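Local atomic coordinates of protein-tyrosine-phosphatase (Vibrio vulnificus, PDB entry 7DHF), a protein that probably removes phosphate from phosphotyrosine residues of proteins, as a low-molecular-weight protein tyrosine phosphatase. Residues A[10-13]-A[17-20]; A[86-89]-A[93-96]. The protein carries 1 engineered substitution. All blocks are in the same frame, centred on the assembly; numbering follows the deposited sequence.

Interaction 1: A[10-13]-A[17-20]. Engineered in segment 10-13: Ala12 (natural residue Cys). With PO4 (phosphate ion), chain E.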
loop_
_atom_site.group_PDB
_atom_site.type_symbol
_atom_site.label_atom_id
_atom_site.label_comp_id
_atom_site.label_asym_id
_atom_site.label_seq_id
_atom_site.Cartn_x
_atom_site.Cartn_y
_atom_site.Cartn_z
ATOM N N VAL A 10 4.090 -2.225 -0.048
ATOM C CA VAL A 10 3.216 -1.058 -0.005
ATOM C C VAL A 10 2.752 -0.867 1.432
ATOM O O VAL A 10 2.225 -1.798 2.050
ATOM C CB VAL A 10 2.024 -1.240 -0.957
ATOM C CG1 VAL A 10 1.115 -0.021 -0.922
ATOM C CG2 VAL A 10 2.517 -1.507 -2.371
ATOM N N VAL A 11 2.944 0.336 1.971
ATOM C CA VAL A 11 2.758 0.581 3.395
ATOM C C VAL A 11 1.776 1.721 3.616
ATOM O O VAL A 11 1.846 2.763 2.956
ATOM C CB VAL A 11 4.102 0.869 4.094
ATOM C CG1 VAL A 11 3.886 1.321 5.536
ATOM C CG2 VAL A 11 4.986 -0.367 4.052
ATOM N N ALA A 12 0.861 1.509 4.557
ATOM C CA ALA A 12 0.040 2.582 5.094
ATOM C C ALA A 12 -0.142 2.342 6.589
ATOM O O ALA A 12 0.833 2.026 7.278
ATOM C CB ALA A 12 -1.283 2.687 4.337
ATOM N N VAL A 13 -1.362 2.471 7.108
ATOM C CA VAL A 13 -1.608 2.471 8.551
ATOM C C VAL A 13 -2.305 1.186 9.013
ATOM O O VAL A 13 -1.793 0.467 9.869
ATOM C CB VAL A 13 -2.376 3.735 8.993
ATOM C CG1 VAL A 13 -2.689 3.692 10.484
ATOM C CG2 VAL A 13 -1.573 4.979 8.651
ATOM N N CYS A 17 -7.213 -0.934 3.644
ATOM C CA CYS A 17 -7.828 -0.167 2.564
ATOM C C CYS A 17 -6.829 0.167 1.458
ATOM O O CYS A 17 -6.790 -0.517 0.431
ATOM C CB CYS A 17 -8.474 1.110 3.114
ATOM S SG CYS A 17 -9.920 0.812 4.172
ATOM N N ARG A 18 -6.018 1.210 1.654
ATOM C CA ARG A 18 -5.146 1.688 0.582
ATOM C C ARG A 18 -4.021 0.705 0.295
ATOM O O ARG A 18 -3.721 0.412 -0.868
ATOM C CB ARG A 18 -4.539 3.037 0.955
ATOM C CG ARG A 18 -5.523 4.172 1.081
ATOM C CD ARG A 18 -4.895 5.320 1.840
ATOM N NE ARG A 18 -4.608 4.934 3.218
ATOM C CZ ARG A 18 -4.015 5.718 4.110
ATOM N NH1 ARG A 18 -3.636 6.944 3.774
ATOM N NH2 ARG A 18 -3.802 5.274 5.340
ATOM N N SER A 19 -3.355 0.217 1.337
ATOM C CA SER A 19 -2.139 -0.548 1.095
ATOM C C SER A 19 -2.424 -1.913 0.469
ATOM O O SER A 19 -1.681 -2.321 -0.431
ATOM C CB SER A 19 -1.243 -0.624 2.339
ATOM O OG SER A 19 -1.932 -1.070 3.486
ATOM N N PRO A 20 -3.479 -2.646 0.864
ATOM C CA PRO A 20 -3.804 -3.857 0.091
ATOM C C PRO A 20 -4.232 -3.550 -1.332
ATOM O O PRO A 20 -3.903 -4.308 -2.253
ATOM C CB PRO A 20 -4.919 -4.528 0.908
ATOM C CG PRO A 20 -5.482 -3.459 1.748
ATOM C CD PRO A 20 -4.343 -2.525 2.053
HETATM P P PO4 E . -4.693 1.521 4.993
HETATM O O1 PO4 E . -5.742 0.675 5.685
HETATM O O2 PO4 E . -5.395 2.408 3.992
HETATM O O3 PO4 E . -3.749 0.580 4.285
HETATM O O4 PO4 E . -3.974 2.358 6.027
#

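Interaction 2: A[86-89]-A[93-96]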
loop_
_atom_site.group_PDB
_atom_site.type_symbol
_atom_site.label_atom_id
_atom_site.label_comp_id
_atom_site.label_asym_id
_atom_site.label_seq_id
_atom_site.Cartn_x
_atom_site.Cartn_y
_atom_site.Cartn_z
ATOM N N ILE A 86 10.006 0.237 -0.606
ATOM C CA ILE A 86 8.841 0.468 0.239
ATOM C C ILE A 86 8.148 1.725 -0.261
ATOM O O ILE A 86 8.787 2.774 -0.403
ATOM C CB ILE A 86 9.239 0.618 1.719
ATOM C CG1 ILE A 86 9.968 -0.641 2.200
ATOM C CG2 ILE A 86 8.004 0.886 2.573
ATOM C CD1 ILE A 86 10.594 -0.505 3.569
ATOM N N LEU A 87 6.849 1.617 -0.541
ATOM C CA LEU A 87 6.053 2.732 -1.047
ATOM C C LEU A 87 4.964 3.045 -0.031
ATOM O O LEU A 87 4.070 2.223 0.196
ATOM C CB LEU A 87 5.444 2.388 -2.404
ATOM C CG LEU A 87 6.437 2.080 -3.527
ATOM C CD1 LEU A 87 5.695 1.715 -4.802
ATOM C CD2 LEU A 87 7.373 3.251 -3.779
ATOM N N VAL A 88 5.034 4.230 0.577
ATOM C CA VAL A 88 4.072 4.647 1.593
ATOM C C VAL A 88 2.977 5.484 0.945
ATOM O O VAL A 88 3.192 6.163 -0.065
ATOM C CB VAL A 88 4.743 5.415 2.753
ATOM C CG1 VAL A 88 5.725 4.518 3.489
ATOM C CG2 VAL A 88 5.429 6.684 2.249
ATOM N N MET A 89 1.791 5.460 1.556
ATOM C CA MET A 89 0.646 6.167 0.994
ATOM C C MET A 89 0.647 7.652 1.337
ATOM O O MET A 89 0.082 8.451 0.581
ATOM C CB MET A 89 -0.653 5.509 1.459
ATOM C CG MET A 89 -0.945 4.199 0.753
ATOM S SD MET A 89 -1.325 4.460 -0.994
ATOM C CE MET A 89 -1.199 2.790 -1.627
ATOM N N HIS A 93 3.991 9.042 6.650
ATOM C CA HIS A 93 4.256 7.657 7.017
ATOM C C HIS A 93 5.744 7.338 7.047
ATOM O O HIS A 93 6.147 6.394 7.734
ATOM C CB HIS A 93 3.562 6.715 6.035
ATOM C CG HIS A 93 2.069 6.792 6.074
ATOM N ND1 HIS A 93 1.273 6.324 5.052
ATOM C CD2 HIS A 93 1.226 7.281 7.015
ATOM C CE1 HIS A 93 0.004 6.522 5.359
ATOM N NE2 HIS A 93 -0.053 7.100 6.545
ATOM N N MET A 94 6.569 8.092 6.318
ATOM C CA MET A 94 7.996 7.791 6.273
ATOM C C MET A 94 8.633 7.921 7.650
ATOM O O MET A 94 9.409 7.057 8.071
ATOM C CB MET A 94 8.694 8.702 5.267
ATOM C CG MET A 94 8.217 8.504 3.845
ATOM S SD MET A 94 9.341 9.250 2.657
ATOM C CE MET A 94 8.403 9.052 1.145
ATOM N N GLU A 95 8.323 9.001 8.369
ATOM C CA GLU A 95 8.908 9.182 9.694
ATOM C C GLU A 95 8.404 8.125 10.669
ATOM O O GLU A 95 9.172 7.618 11.495
ATOM C CB GLU A 95 8.634 10.596 10.211
ATOM C CG GLU A 95 9.507 11.662 9.560
ATOM C CD GLU A 95 9.354 13.028 10.202
ATOM O OE1 GLU A 95 8.589 13.147 11.182
ATOM O OE2 GLU A 95 10.003 13.985 9.727
ATOM N N ALA A 96 7.121 7.770 10.584
ATOM C CA ALA A 96 6.604 6.696 11.424
ATOM C C ALA A 96 7.272 5.371 11.079
ATOM O O ALA A 96 7.563 4.562 11.968
ATOM C CB ALA A 96 5.088 6.591 11.261
#

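Interaction 1: A[10-13]-A[17-20]
A chi1 of 52° turns Ser19 OG to the bound phosphate ion, beside Ala12 CB, while a bend at chi3 of Arg18 (-65°) curls the guanidinium round to lie with one face against Ala12 CB, 3.7 Å from Arg18 NH2. The two segments form the ends of the phosphate-binding P-loop of tyrosine phosphatases; Ala12 is an engineered replacement of the predicted cysteine nucleophile. The ion fills the loop. Arg18 meets it edge-on, with phosphorus in the guanidinium plane: NE donates to O2 at 2.8 Å in a nearly straight bond (178°), and NH2 reaches O4 at 3.0 Å. These two bonds, with those from the loop, limit the rotation of the ion, and NH1, which takes no part in them, is held by a salt bridge to Glu90 and a hydrogen bond to Ile120 O. Val13 N also donates to O4 (2.8 Å), so that both segments hold this oxygen. The backbone N atoms of Gly14, Ile16, Cys17, Arg18 and Ser19 add further bonds, and Ser19 OG donates to phosphate O3 at 2.6 Å and is hydrogen-bonded to Asn15 ND2. Strand 7-12 rests on the first turn of helix 18-29, where Val10 CG1 packs 3.7 Å from Ser19 O.

Interaction 2: A[86-89]-A[93-96]
Val88 and His93 supply most of the buried surface here, the two side chains running antiparallel past each other as the end of strand 85-88 meets the start of helix 92-100. Their closest approach is through the beta carbons, with Val88 CB 3.7 Å from His93 CB, and Val88 CG1 lies a little farther from the same histidine carbon. Val88 CB lies off the edge of the imidazole, close to its plane and not over a face. The other valine branch, CG2, serves a different partner. With CG1 anti to the carbonyl carbon (chi1 -63°), CG2 sits between the backbone N and the carbonyl carbon and meets Met94 CG at 3.7 Å. Met94 runs across the valine at about a right angle, its chain extended beyond CG, which carries the terminal CE to 4.0 Å from Val88 CG2. The contact is thus apolar where Met94 takes part, and Thr108 of the neighbouring strand adds to it by touching both Val88 and Met94.

At the end of the strand, the imidazole lies alongside Met89. His93 ND1 is 3.6 Å from Met89 N, again near the ring plane, and His93 CE1 comes within 4.1 Å of Met89 CB; the methionine then bends at chi2 (-68°), and its side chain touches Ala12 and Arg18. His93 also touches Arg18 and Val13, beside the phosphate-binding loop. Packing of a strand end against the helix that follows belongs to the beta-alpha-beta unit 85-88, 92-100, 108-110 of the parallel-sheet fold of low-molecular-weight tyrosine phosphatases.

How the interactions relate
From the N terminus, strand 7-12 enters the phosphate-binding loop, and interaction 1 closes it across three intervening residues onto helix 18-29. The chain then returns through strand 34-39, and much later strand 85-88 leads into interaction 2, another short closure onto helix 92-100. The contacts follow in series, neither nested nor crossed, with centres about 10 Å apart. They are tied side by side in the parallel sheet: Val11 N is 2.8 Å from Leu87 O and Val11 O 3.0 Å from Met89 N, both probable hydrogen bonds. Beyond the strand ends, His93 NE2 packs 3.4 Å from Val13 CG2, joining helix 92-100 to the phosphate-binding loop.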